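Local coordinates for protein PHOX (Pseudomonas fluorescens, PDB 4A9V) that hydrolyses phosphate monoesters as an alkaline phosphatase, using a beta-propeller that holds a cofactor of two iron and several calcium ions, at residues E90-R95 / R111-C116; G102-Q105 / D109-K112; T188-E193 / A275-T280; I346-G351 / R372-V377; P386-V391 / T534-S539. One frame throughout, in Å; residues are numbered along the deposited sequence.

Interaction 1 of 5, residues E90-R95 / R111-C116; sequences EYTNYR and RKALAC. With FEO (mu-oxo-diiron), chain S.
T92 and C116 are the closest backbone pair, their CA atoms 6.4 Å apart, where the extended chain leaving the iron site passes the last turn of helix 107-115. T92 carries most of the contact, because its two branches serve different partners. With OG1 anti to the backbone N (chi1 -174°), the hydroxyl lies alongside the thiol of C116, T92 OG1 to C116 SG being 3.6 Å, while its firm polar partner is the carboxylate of D66. The methyl branch leads to the helix face, where T92 CG2 lies 4.1 Å from A113 CB. Threonine suits this buried place because it pairs a hydroxyl with a methyl. Y94 adds its ring edge: A113 CB sits near the ring plane, 4.3 Å from Y94 CE1, and the phenol oxygen beyond it is bonded to I225 O. A113 is small enough to let both neighbours approach, and L97 touches T92 and C116 from helix 94-97. C116 N bonds to A113 O at 3.0 Å and more weakly to K112 O at 3.3 Å.

Two residues before T92, E90 turns the opposite way. Its side chain is extended, and E90 OE2 binds iron FE1 at about 2.0 Å. C179, E194 and two waters also bind that iron, and one of the waters, water 2, donates a hydrogen bond to the bridging oxide. The contact thus packs a short helix behind the chain that delivers a carboxylate ligand to the mu-oxo-diiron centre of the PhoX beta-propeller.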
# COMPACT_ATOMS: atom_id res chain seq x y z
N GLU A 90 0.71 6.32 -6.78
CA GLU A 90 0.26 5.01 -7.25
C GLU A 90 -0.16 5.00 -8.72
O GLU A 90 0.15 4.06 -9.44
CB GLU A 90 -0.87 4.48 -6.37
CG GLU A 90 -1.18 3.02 -6.65
CD GLU A 90 -2.36 2.48 -5.86
OE1 GLU A 90 -3.38 3.19 -5.77
OE2 GLU A 90 -2.27 1.32 -5.40
N TYR A 91 -0.94 5.98 -9.14
CA TYR A 91 -1.47 6.00 -10.50
C TYR A 91 -1.93 7.41 -10.80
O TYR A 91 -1.60 8.34 -10.05
CB TYR A 91 -2.58 4.94 -10.70
CG TYR A 91 -3.88 5.19 -9.98
CD1 TYR A 91 -4.01 4.97 -8.61
CD2 TYR A 91 -5.03 5.54 -10.68
CE1 TYR A 91 -5.22 5.11 -7.97
CE2 TYR A 91 -6.24 5.69 -10.04
CZ TYR A 91 -6.34 5.46 -8.69
OH TYR A 91 -7.54 5.62 -8.02
N THR A 92 -2.59 7.61 -11.93
CA THR A 92 -3.00 8.95 -12.31
C THR A 92 -4.42 8.95 -12.84
O THR A 92 -4.99 7.90 -13.14
CB THR A 92 -2.01 9.59 -13.31
OG1 THR A 92 -2.36 10.96 -13.54
CG2 THR A 92 -1.99 8.84 -14.63
N ASN A 93 -5.00 10.14 -12.89
CA ASN A 93 -6.40 10.32 -13.24
C ASN A 93 -6.49 11.05 -14.57
O ASN A 93 -6.22 12.25 -14.64
CB ASN A 93 -7.06 11.16 -12.15
CG ASN A 93 -6.75 10.65 -10.76
OD1 ASN A 93 -7.06 9.51 -10.43
ND2 ASN A 93 -6.08 11.46 -9.95
N TYR A 94 -6.70 10.31 -15.65
CA TYR A 94 -6.60 10.89 -16.99
C TYR A 94 -7.54 12.10 -17.16
O TYR A 94 -7.23 13.01 -17.92
CB TYR A 94 -6.89 9.85 -18.07
CG TYR A 94 -5.87 8.73 -18.18
CD1 TYR A 94 -4.57 8.88 -17.72
CD2 TYR A 94 -6.19 7.54 -18.81
CE1 TYR A 94 -3.62 7.88 -17.91
CE2 TYR A 94 -5.25 6.55 -19.02
CZ TYR A 94 -3.95 6.75 -18.61
OH TYR A 94 -2.99 5.78 -18.77
N ARG A 95 -8.68 12.09 -16.48
CA ARG A 95 -9.61 13.22 -16.61
C ARG A 95 -8.99 14.54 -16.18
O ARG A 95 -9.43 15.60 -16.63
CB ARG A 95 -10.92 12.96 -15.87
CG ARG A 95 -10.85 13.05 -14.36
CD ARG A 95 -12.16 12.64 -13.71
NE ARG A 95 -13.25 13.53 -14.09
CZ ARG A 95 -14.49 13.13 -14.35
NH1 ARG A 95 -14.84 11.87 -14.15
NH2 ARG A 95 -15.42 14.02 -14.63
N ARG A 111 4.65 8.95 -21.43
CA ARG A 111 5.74 9.40 -20.58
C ARG A 111 5.22 10.24 -19.41
O ARG A 111 5.68 10.10 -18.27
CB ARG A 111 6.72 10.22 -21.40
CG ARG A 111 7.93 10.69 -20.62
CD ARG A 111 8.75 11.66 -21.43
NE ARG A 111 9.72 12.34 -20.58
CZ ARG A 111 10.49 13.34 -20.99
NH1 ARG A 111 10.39 13.79 -22.23
NH2 ARG A 111 11.37 13.89 -20.16
N LYS A 112 4.23 11.09 -19.67
CA LYS A 112 3.67 11.95 -18.64
C LYS A 112 2.92 11.14 -17.57
O LYS A 112 3.03 11.44 -16.38
CB LYS A 112 2.74 12.96 -19.29
CG LYS A 112 2.10 13.97 -18.36
CD LYS A 112 1.43 15.07 -19.15
CE LYS A 112 0.45 15.85 -18.30
NZ LYS A 112 -0.14 17.00 -19.04
N ALA A 113 2.20 10.10 -17.98
CA ALA A 113 1.54 9.20 -17.02
C ALA A 113 2.57 8.45 -16.18
O ALA A 113 2.43 8.37 -14.96
CB ALA A 113 0.62 8.23 -17.75
N LEU A 114 3.59 7.91 -16.82
CA LEU A 114 4.64 7.21 -16.08
C LEU A 114 5.36 8.15 -15.10
O LEU A 114 5.74 7.74 -14.00
CB LEU A 114 5.64 6.60 -17.06
CG LEU A 114 5.19 5.27 -17.66
CD1 LEU A 114 5.88 5.01 -18.99
CD2 LEU A 114 5.45 4.12 -16.71
N ALA A 115 5.46 9.42 -15.47
CA ALA A 115 6.09 10.43 -14.63
C ALA A 115 5.30 10.67 -13.34
O ALA A 115 5.86 11.12 -12.34
CB ALA A 115 6.23 11.73 -15.40
N CYS A 116 3.99 10.46 -13.40
CA CYS A 116 3.13 10.65 -12.24
C CYS A 116 3.32 9.61 -11.15
O CYS A 116 2.82 9.81 -10.05
CB CYS A 116 1.67 10.60 -12.67
SG CYS A 116 1.05 12.03 -13.56
FE1 FEO S . -3.18 0.15 -3.98
FE2 FEO S . -4.66 -2.65 -2.56
O FEO S . -4.49 -0.75 -2.85
O HOH W 1 -3.83 1.90 -2.90
O HOH W 2 -5.05 0.35 -5.26

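Interaction 2 of 5, residues G102-Q105 / D109-K112; sequences GMPQ and DVRK
D109 reaches back from the first turn of its helix to the loop residues P104 and Q105, and its side chain can be followed outward. CB rests on the proline, 3.8 Å from P104 CB. CG, anti to D109's own carbonyl carbon and beside its backbone N, turns the carboxylate toward the peptide between P104 and Q105. At the tip, D109 OD2 accepts the N-H of Q105: the Q105 N to D109 OD2 distance is 2.9 Å and the angle at the hydrogen 156°. The donor arrives on the anti side of OD2, 24° out of the carboxylate plane. The same oxygen also takes H100 NE2, and water 3 donates to it from 2.8 Å, so three donors, Q105 N, H100 NE2 and water 3, grip one atom.

S106 OG is hydrogen-bonded to D109 N in the first turn of helix 107-115; a carboxylate here would be expected to sit well with the helix dipole. A valine in place of D109 removes the carboxylate and would probably leave Q105 N and H100 NE2 without their acceptor, setting the loop freer to move.

Q105 lies side by side with D109, its amide plane turned 41° from the carboxylate. Water 3 joins their ends, donating to Q105 OE1 from 3.2 Å as well. P104, rigid and apolar, fits the bend before the helix, and its CB meets the buried methyl V110 CG2 at 3.8 Å.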
# COMPACT_ATOMS: atom_id res chain seq x y z
N GLY A 102 -8.76 12.46 -21.53
CA GLY A 102 -9.00 11.09 -21.97
C GLY A 102 -7.74 10.24 -22.03
O GLY A 102 -6.74 10.51 -21.35
N MET A 103 -7.80 9.17 -22.82
CA MET A 103 -6.69 8.24 -22.94
C MET A 103 -5.45 8.91 -23.51
O MET A 103 -5.56 9.82 -24.31
CB MET A 103 -7.09 7.07 -23.84
CG MET A 103 -8.19 6.21 -23.25
SD MET A 103 -7.64 5.37 -21.75
CE MET A 103 -9.18 4.68 -21.16
N PRO A 104 -4.27 8.36 -23.22
CA PRO A 104 -3.05 8.88 -23.82
C PRO A 104 -3.14 8.88 -25.35
O PRO A 104 -3.65 7.93 -25.94
CB PRO A 104 -1.98 7.89 -23.34
CG PRO A 104 -2.51 7.39 -22.03
CD PRO A 104 -4.00 7.31 -22.21
N GLN A 105 -2.62 9.94 -25.97
CA GLN A 105 -2.71 10.11 -27.42
C GLN A 105 -1.36 10.01 -28.11
O GLN A 105 -1.27 10.23 -29.31
CB GLN A 105 -3.32 11.47 -27.74
CG GLN A 105 -4.74 11.61 -27.23
CD GLN A 105 -5.37 12.94 -27.58
OE1 GLN A 105 -4.70 13.87 -28.04
NE2 GLN A 105 -6.64 13.06 -27.26
N ASP A 109 2.32 11.63 -23.98
CA ASP A 109 1.27 11.41 -22.98
C ASP A 109 1.60 10.22 -22.08
O ASP A 109 1.35 10.25 -20.87
CB ASP A 109 -0.10 11.18 -23.63
CG ASP A 109 -0.80 12.47 -24.06
OD1 ASP A 109 -0.23 13.57 -23.91
OD2 ASP A 109 -1.92 12.34 -24.60
N VAL A 110 2.11 9.14 -22.67
CA VAL A 110 2.47 7.95 -21.88
C VAL A 110 3.64 8.23 -20.94
O VAL A 110 3.59 7.89 -19.75
CB VAL A 110 2.78 6.75 -22.79
CG1 VAL A 110 3.35 5.60 -21.98
CG2 VAL A 110 1.52 6.32 -23.53
N ARG A 111 4.65 8.95 -21.43
CA ARG A 111 5.74 9.40 -20.58
C ARG A 111 5.22 10.24 -19.41
O ARG A 111 5.68 10.10 -18.27
CB ARG A 111 6.72 10.22 -21.40
CG ARG A 111 7.93 10.69 -20.62
CD ARG A 111 8.75 11.66 -21.43
NE ARG A 111 9.72 12.34 -20.58
CZ ARG A 111 10.49 13.34 -20.99
NH1 ARG A 111 10.39 13.79 -22.23
NH2 ARG A 111 11.37 13.89 -20.16
N LYS A 112 4.23 11.09 -19.67
CA LYS A 112 3.67 11.95 -18.64
C LYS A 112 2.92 11.14 -17.57
O LYS A 112 3.03 11.44 -16.38
CB LYS A 112 2.74 12.96 -19.29
CG LYS A 112 2.10 13.97 -18.36
CD LYS A 112 1.43 15.07 -19.15
CE LYS A 112 0.45 15.85 -18.30
NZ LYS A 112 -0.14 17.00 -19.04
O HOH W 3 -2.00 14.47 -26.47

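Interaction 3 of 5, residues T188-E193 / A275-T280; sequences TYLTCE and AALAET. With LI (lithium ion), chain C.
L190 and C192 both set their first branch anti to the carbonyl carbon and beside the backbone N, chi1 -55° and -70°; on the strand face they share, this places L190 CD1 against A275 and L277, and C192 SG against A275. The pair joins two sheets of the beta-propeller: strand 189-193 belongs to one, strand 276-279 forms the edge of the next, and the two meet through side chains rather than through main-chain bonds. Their nearest CA atoms, of L190 and A275, are 7.0 Å apart.

Residues alternate as a beta-strand demands, so L190 and C192 face the other segment, while T191 between them turns away and bonds through its hydroxyl to N88 and N178. L190 makes the main thrust. A single methyl, L190 CD1, fits against A275 CB at 3.9 Å and also against L277 CD2, at the same 3.9 Å. The two leucine side chains cross at about a right angle, touching through L190 CD1 and L277 CD2. A275 suits its place because a short side chain leaves room for both the leucine methyl and the sulfur. L190 also rests on V249 and E251 of the adjoining strand, and A275 on V287.

The iron site is close by. C179, the backbone partner of C192, and E194, two residues after C192, bind the diiron centre, as does E273, two residues before A275. C192 itself serves the packing between the sheets: its SG lies 4.0 Å from A275 CB, and equally 4.0 Å from A275 N.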
# COMPACT_ATOMS: atom_id res chain seq x y z
N THR A 188 16.16 2.79 5.35
CA THR A 188 15.68 2.75 3.98
C THR A 188 14.17 2.59 3.90
O THR A 188 13.49 2.29 4.88
CB THR A 188 16.37 1.66 3.15
OG1 THR A 188 16.00 0.38 3.66
CG2 THR A 188 17.90 1.83 3.16
N TYR A 189 13.66 2.88 2.70
CA TYR A 189 12.24 2.88 2.41
C TYR A 189 11.93 1.73 1.46
O TYR A 189 12.66 1.51 0.49
CB TYR A 189 11.88 4.20 1.73
CG TYR A 189 10.41 4.36 1.40
CD1 TYR A 189 9.48 4.49 2.41
CD2 TYR A 189 9.97 4.48 0.09
CE1 TYR A 189 8.14 4.67 2.14
CE2 TYR A 189 8.63 4.68 -0.20
CZ TYR A 189 7.72 4.79 0.83
OH TYR A 189 6.39 5.01 0.60
N LEU A 190 10.85 1.00 1.73
CA LEU A 190 10.35 -0.00 0.80
C LEU A 190 9.07 0.50 0.15
O LEU A 190 8.16 0.98 0.83
CB LEU A 190 10.07 -1.32 1.53
CG LEU A 190 11.23 -1.91 2.33
CD1 LEU A 190 10.83 -3.23 2.97
CD2 LEU A 190 12.49 -2.08 1.49
N THR A 191 9.05 0.43 -1.18
CA THR A 191 7.86 0.75 -1.94
C THR A 191 7.38 -0.50 -2.68
O THR A 191 8.18 -1.32 -3.13
CB THR A 191 8.08 1.94 -2.89
OG1 THR A 191 6.82 2.31 -3.46
CG2 THR A 191 9.05 1.61 -4.02
N CYS A 192 6.07 -0.65 -2.78
CA CYS A 192 5.45 -1.90 -3.18
C CYS A 192 4.69 -1.73 -4.49
O CYS A 192 3.78 -0.90 -4.57
CB CYS A 192 4.48 -2.35 -2.09
SG CYS A 192 5.33 -2.89 -0.60
N GLU A 193 5.04 -2.51 -5.50
CA GLU A 193 4.36 -2.48 -6.79
C GLU A 193 3.16 -3.41 -6.73
O GLU A 193 3.30 -4.61 -6.52
CB GLU A 193 5.33 -2.93 -7.89
CG GLU A 193 6.50 -1.98 -8.05
CD GLU A 193 7.66 -2.50 -8.89
OE1 GLU A 193 7.70 -3.69 -9.27
OE2 GLU A 193 8.57 -1.68 -9.16
N ALA A 275 4.65 -3.48 3.25
CA ALA A 275 5.75 -4.32 3.72
C ALA A 275 6.02 -3.96 5.18
O ALA A 275 6.53 -2.89 5.48
CB ALA A 275 6.99 -4.08 2.86
N ALA A 276 5.53 -4.80 6.08
CA ALA A 276 5.54 -4.51 7.51
C ALA A 276 6.76 -5.11 8.17
O ALA A 276 6.92 -6.33 8.18
CB ALA A 276 4.28 -5.05 8.16
N LEU A 277 7.63 -4.27 8.71
CA LEU A 277 8.89 -4.72 9.30
C LEU A 277 8.70 -5.22 10.73
O LEU A 277 8.06 -4.56 11.55
CB LEU A 277 9.92 -3.60 9.28
CG LEU A 277 10.86 -3.56 8.08
CD1 LEU A 277 11.87 -4.70 8.12
CD2 LEU A 277 10.10 -3.55 6.77
N ALA A 278 9.41 -6.29 11.05
CA ALA A 278 9.56 -6.77 12.41
C ALA A 278 10.94 -7.40 12.52
O ALA A 278 11.73 -7.36 11.58
CB ALA A 278 8.46 -7.78 12.74
N GLU A 279 11.22 -8.01 13.66
CA GLU A 279 12.53 -8.58 13.90
C GLU A 279 12.33 -9.86 14.70
O GLU A 279 11.53 -9.90 15.63
CB GLU A 279 13.39 -7.58 14.69
CG GLU A 279 14.85 -7.98 14.89
CD GLU A 279 15.71 -6.88 15.52
OE1 GLU A 279 15.22 -5.76 15.77
OE2 GLU A 279 16.93 -7.10 15.69
N THR A 280 13.04 -10.92 14.32
CA THR A 280 13.03 -12.15 15.11
C THR A 280 13.73 -11.93 16.45
O THR A 280 14.48 -10.97 16.63
CB THR A 280 13.74 -13.31 14.39
OG1 THR A 280 15.13 -13.03 14.33
CG2 THR A 280 13.19 -13.52 12.99
LI LI C . 15.48 -7.11 17.10
O HOH W 4 14.19 -8.84 18.48
O HOH W 5 17.40 -6.24 18.45

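Interaction 4 of 5, residues I346-G351 / R372-V377; sequences IELTHG and RLAASV
L348 lays its CD2 methyl over one face of the flat peptide group that joins A374 to A375, 3.9 Å from A375 N and 4.0 Å from A374 O. No aromatic ring takes part across the two segments. The side chain of R372 starts off away from L348, its guanidinium held by D291 and E293 in salt bridges and by Y216 in a cation-pi contact. The place is the outer part of the beta-propeller, where helix 371-377 lies against the chain leaving strand 340-347, far from the metal cluster.

L348 reaches the helix because its CG stands anti to the carbonyl carbon and beside the backbone N (chi1 -57°), which together with chi2 near 180° brings CD1 and CD2 to the helix. A branched, flexible leucine suits a site where one residue must fill the space between a strand end and a helix. The alanines suit their side of it equally well: with only a methyl each, A374 and A375 let L348 come down onto the helix backbone itself.

Neighbours pack round the leucine. V367 of the preceding helix touches both L348 and A374, Y299 of strand 296-303 and V326 of strand 322-329 touch both L348 and A375, and the backbone of L348 is tied to L324 in the sheet. Its carbonyl oxygen accepts Q364 NE2. Of the two leucine methyls, L348 CD2 is the closer to A374 CB, at 4.3 Å, and L348 CD1 the closer to A375 CB, also at 4.3 Å.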
# COMPACT_ATOMS: atom_id res chain seq x y z
N ILE A 346 4.37 -21.40 5.56
CA ILE A 346 4.86 -22.50 4.74
C ILE A 346 5.88 -21.96 3.74
O ILE A 346 5.63 -20.98 3.05
CB ILE A 346 3.70 -23.17 3.97
CG1 ILE A 346 2.62 -23.65 4.94
CG2 ILE A 346 4.22 -24.32 3.13
CD1 ILE A 346 1.35 -24.12 4.27
N GLU A 347 7.05 -22.58 3.71
CA GLU A 347 8.19 -22.10 2.95
C GLU A 347 7.99 -22.23 1.43
O GLU A 347 7.58 -23.29 0.93
CB GLU A 347 9.38 -22.95 3.38
CG GLU A 347 10.74 -22.54 2.87
CD GLU A 347 11.82 -23.45 3.42
OE1 GLU A 347 11.63 -24.03 4.51
OE2 GLU A 347 12.95 -23.32 2.93
N LEU A 348 8.37 -21.19 0.70
CA LEU A 348 8.41 -21.22 -0.75
C LEU A 348 9.86 -21.34 -1.20
O LEU A 348 10.55 -20.35 -1.44
CB LEU A 348 7.76 -19.95 -1.32
CG LEU A 348 6.32 -19.73 -0.87
CD1 LEU A 348 5.77 -18.47 -1.52
CD2 LEU A 348 5.43 -20.92 -1.18
N THR A 349 10.30 -22.59 -1.29
CA THR A 349 11.70 -22.92 -1.53
C THR A 349 11.76 -24.04 -2.56
O THR A 349 11.16 -25.09 -2.36
CB THR A 349 12.38 -23.38 -0.23
OG1 THR A 349 12.43 -22.28 0.68
CG2 THR A 349 13.79 -23.90 -0.50
N HIS A 350 12.47 -23.81 -3.65
CA HIS A 350 12.64 -24.83 -4.66
C HIS A 350 13.20 -26.08 -4.04
O HIS A 350 14.20 -26.03 -3.32
CB HIS A 350 13.56 -24.34 -5.76
CG HIS A 350 13.60 -25.24 -6.95
ND1 HIS A 350 14.46 -26.28 -7.03
CD2 HIS A 350 12.74 -25.36 -8.03
CE1 HIS A 350 14.24 -26.94 -8.17
NE2 HIS A 350 13.20 -26.37 -8.80
N GLY A 351 12.54 -27.21 -4.29
CA GLY A 351 12.96 -28.50 -3.73
C GLY A 351 12.22 -28.91 -2.47
O GLY A 351 12.53 -29.95 -1.88
N ARG A 372 2.91 -16.57 -6.68
CA ARG A 372 1.51 -16.93 -6.54
C ARG A 372 1.31 -18.42 -6.83
O ARG A 372 0.52 -19.09 -6.16
CB ARG A 372 0.64 -16.11 -7.50
CG ARG A 372 0.40 -14.68 -7.07
CD ARG A 372 -0.58 -13.99 -8.00
NE ARG A 372 -1.02 -12.71 -7.46
CZ ARG A 372 -1.96 -11.96 -8.00
NH1 ARG A 372 -2.52 -12.28 -9.16
NH2 ARG A 372 -2.38 -10.89 -7.34
N LEU A 373 1.91 -18.89 -7.91
CA LEU A 373 1.77 -20.28 -8.32
C LEU A 373 2.40 -21.21 -7.31
O LEU A 373 1.87 -22.27 -7.02
CB LEU A 373 2.39 -20.50 -9.70
CG LEU A 373 1.62 -19.86 -10.85
CD1 LEU A 373 2.34 -20.10 -12.16
CD2 LEU A 373 0.20 -20.41 -10.93
N ALA A 374 3.56 -20.83 -6.78
CA ALA A 374 4.24 -21.66 -5.79
C ALA A 374 3.40 -21.75 -4.51
O ALA A 374 3.27 -22.82 -3.91
CB ALA A 374 5.62 -21.10 -5.49
N ALA A 375 2.80 -20.63 -4.11
CA ALA A 375 1.98 -20.60 -2.91
C ALA A 375 0.72 -21.47 -3.07
O ALA A 375 0.26 -22.10 -2.12
CB ALA A 375 1.61 -19.17 -2.58
N SER A 376 0.16 -21.53 -4.28
CA SER A 376 -0.94 -22.45 -4.52
C SER A 376 -0.50 -23.90 -4.37
O SER A 376 -1.22 -24.72 -3.80
CB SER A 376 -1.55 -22.22 -5.91
OG SER A 376 -2.23 -20.98 -5.97
N VAL A 377 0.68 -24.23 -4.88
CA VAL A 377 1.18 -25.61 -4.77
C VAL A 377 1.24 -26.05 -3.31
O VAL A 377 0.90 -27.19 -2.98
CB VAL A 377 2.57 -25.76 -5.43
CG1 VAL A 377 3.22 -27.09 -5.05
CG2 VAL A 377 2.45 -25.65 -6.93

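Interaction 5 of 5, residues P386-V391 / T534-S539; sequences PEWIVV and TGISFS. With CA (calcium ion), chain R; CA (calcium ion), chain Q; FEO (mu-oxo-diiron), chain S.
W388 spans the space between two strands that run nearly parallel, their axes 4° apart in direction and 10.7 Å apart at closest approach. That spacing is too wide for main-chain bonds: the strands are edge strands of different sheets of the beta-propeller and face each other near its centre, beside the metal cluster.

The van der Waals contacts come from the benzene half of the indole, which crosses T534 at about a right angle. Its CH2 lies 3.6 Å from G535 N, and CZ3 lies 4.1 Å from I536 CG2. Glycine suits G535, since its positive phi (85°) would jam a CB against the preceding carbonyl.

Hydrogen bonding runs through water. W388 NE1 donates to water 6, which lies in the ring plane and binds a calcium ion. Across the gap, T534 OG1 accepts water 7, bound to the same calcium, and also bonds to D69 of the diiron pocket. A leucine in place of W388 lacks the indole N-H, and would probably leave water 6 without its protein donor and open a gap beside G535 and I536.

Of the residues in these two strands, E387 binds the metals directly. Both its oxygens, OE1 and OE2, bind another calcium at 2.5 Å. E387 OE2 does more: it lies 2.2 Å from iron FE2 and 2.8 Å from the calcium that carries waters 6 and 7, one oxygen shared by three metals.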
# COMPACT_ATOMS: atom_id res chain seq x y z
N PRO A 386 -6.09 -9.12 1.04
CA PRO A 386 -5.15 -8.53 1.98
C PRO A 386 -4.63 -7.19 1.49
O PRO A 386 -4.13 -7.10 0.37
CB PRO A 386 -4.02 -9.56 2.05
CG PRO A 386 -4.57 -10.82 1.48
CD PRO A 386 -5.61 -10.40 0.49
N GLU A 387 -4.76 -6.17 2.32
CA GLU A 387 -4.11 -4.90 2.04
C GLU A 387 -3.04 -4.65 3.11
O GLU A 387 -2.09 -5.42 3.19
CB GLU A 387 -5.12 -3.78 1.80
CG GLU A 387 -5.86 -4.00 0.48
CD GLU A 387 -6.57 -2.77 -0.05
OE1 GLU A 387 -7.68 -2.49 0.44
OE2 GLU A 387 -6.06 -2.09 -0.99
N TRP A 388 -3.12 -3.58 3.89
CA TRP A 388 -1.98 -3.23 4.75
C TRP A 388 -1.84 -4.15 5.93
O TRP A 388 -2.82 -4.59 6.54
CB TRP A 388 -2.11 -1.81 5.27
CG TRP A 388 -1.94 -0.74 4.23
CD1 TRP A 388 -2.58 -0.64 3.00
CD2 TRP A 388 -1.29 0.54 4.43
NE1 TRP A 388 -2.34 0.59 2.44
CE2 TRP A 388 -1.61 1.36 3.28
CE3 TRP A 388 -0.58 1.11 5.48
CZ2 TRP A 388 -1.19 2.67 3.16
CZ3 TRP A 388 -0.18 2.45 5.36
CH2 TRP A 388 -0.49 3.20 4.24
N ILE A 389 -0.58 -4.33 6.34
CA ILE A 389 -0.21 -5.05 7.55
C ILE A 389 0.60 -4.13 8.45
O ILE A 389 1.45 -3.37 7.96
CB ILE A 389 0.61 -6.31 7.20
CG1 ILE A 389 -0.23 -7.24 6.31
CG2 ILE A 389 1.05 -7.04 8.46
CD1 ILE A 389 0.53 -8.40 5.71
N VAL A 390 0.35 -4.20 9.76
CA VAL A 390 1.17 -3.46 10.73
C VAL A 390 1.47 -4.37 11.91
O VAL A 390 0.74 -5.32 12.20
CB VAL A 390 0.48 -2.16 11.22
CG1 VAL A 390 0.38 -1.14 10.10
CG2 VAL A 390 -0.87 -2.46 11.85
N VAL A 391 2.54 -4.03 12.62
CA VAL A 391 3.00 -4.77 13.78
C VAL A 391 2.95 -3.82 14.98
O VAL A 391 3.54 -2.74 14.96
CB VAL A 391 4.45 -5.26 13.55
CG1 VAL A 391 4.95 -6.00 14.78
CG2 VAL A 391 4.53 -6.15 12.32
N THR A 534 -5.56 7.29 2.63
CA THR A 534 -4.48 6.33 2.50
C THR A 534 -3.16 7.02 2.79
O THR A 534 -3.00 8.20 2.51
CB THR A 534 -4.50 5.69 1.10
OG1 THR A 534 -3.57 4.60 1.07
CG2 THR A 534 -4.22 6.70 0.01
N GLY A 535 -2.21 6.26 3.32
CA GLY A 535 -0.93 6.83 3.72
C GLY A 535 -1.01 7.40 5.12
O GLY A 535 -1.89 8.21 5.41
N ILE A 536 -0.10 6.98 5.98
CA ILE A 536 -0.04 7.51 7.34
C ILE A 536 1.39 7.52 7.84
O ILE A 536 2.14 6.56 7.64
CB ILE A 536 -0.98 6.74 8.30
CG1 ILE A 536 -0.97 7.38 9.68
CG2 ILE A 536 -0.63 5.25 8.36
CD1 ILE A 536 -2.07 6.87 10.58
N SER A 537 1.78 8.63 8.44
CA SER A 537 3.07 8.76 9.13
C SER A 537 2.87 9.70 10.31
O SER A 537 1.99 10.55 10.27
CB SER A 537 4.13 9.37 8.20
OG SER A 537 4.33 8.58 7.05
N PHE A 538 3.72 9.59 11.32
CA PHE A 538 3.71 10.53 12.44
C PHE A 538 5.04 11.26 12.50
O PHE A 538 6.10 10.69 12.27
CB PHE A 538 3.47 9.78 13.75
CG PHE A 538 2.08 9.26 13.90
CD1 PHE A 538 1.71 8.04 13.35
CD2 PHE A 538 1.13 9.99 14.59
CE1 PHE A 538 0.40 7.61 13.41
CE2 PHE A 538 -0.19 9.56 14.65
CZ PHE A 538 -0.54 8.35 14.08
N SER A 539 5.01 12.50 12.97
CA SER A 539 6.24 13.13 13.43
C SER A 539 6.78 12.31 14.61
O SER A 539 6.01 11.69 15.34
CB SER A 539 5.97 14.57 13.86
OG SER A 539 4.99 14.60 14.87
CA CA R . -8.20 -0.76 -1.34
CA CA Q . -4.78 0.39 -0.70
FE1 FEO S . -3.18 0.15 -3.98
FE2 FEO S . -4.66 -2.65 -2.56
O FEO S . -4.49 -0.75 -2.85
O HOH W 6 -2.59 1.55 -0.24
O HOH W 7 -5.30 2.69 0.09
O HOH W 1 -3.83 1.90 -2.90
O HOH W 8 -6.67 1.03 -2.40
O HOH W 9 -7.84 -0.97 -3.70

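From the N terminus, interaction 1 closes the excursion between residues 90 and 116; interaction 2 begins within that loop and ends on the same helix, sharing R111 and K112 and closing the short link into helix 107-115. Y94 of the one packs on P104 of the other. The remaining contacts follow in series without crossing: interaction 3 closes a long loop from 188 to 280, interaction 4 a short one from 346 to 377, and interaction 5 the long return from 386 to 539. Interactions 3, 4 and 5 all reach one sheet, and A276 meets I389 where 3 and 5 touch. Interactions 1 and 5 converge on the diiron group and share water 1, whereas interaction 4 lies at the periphery.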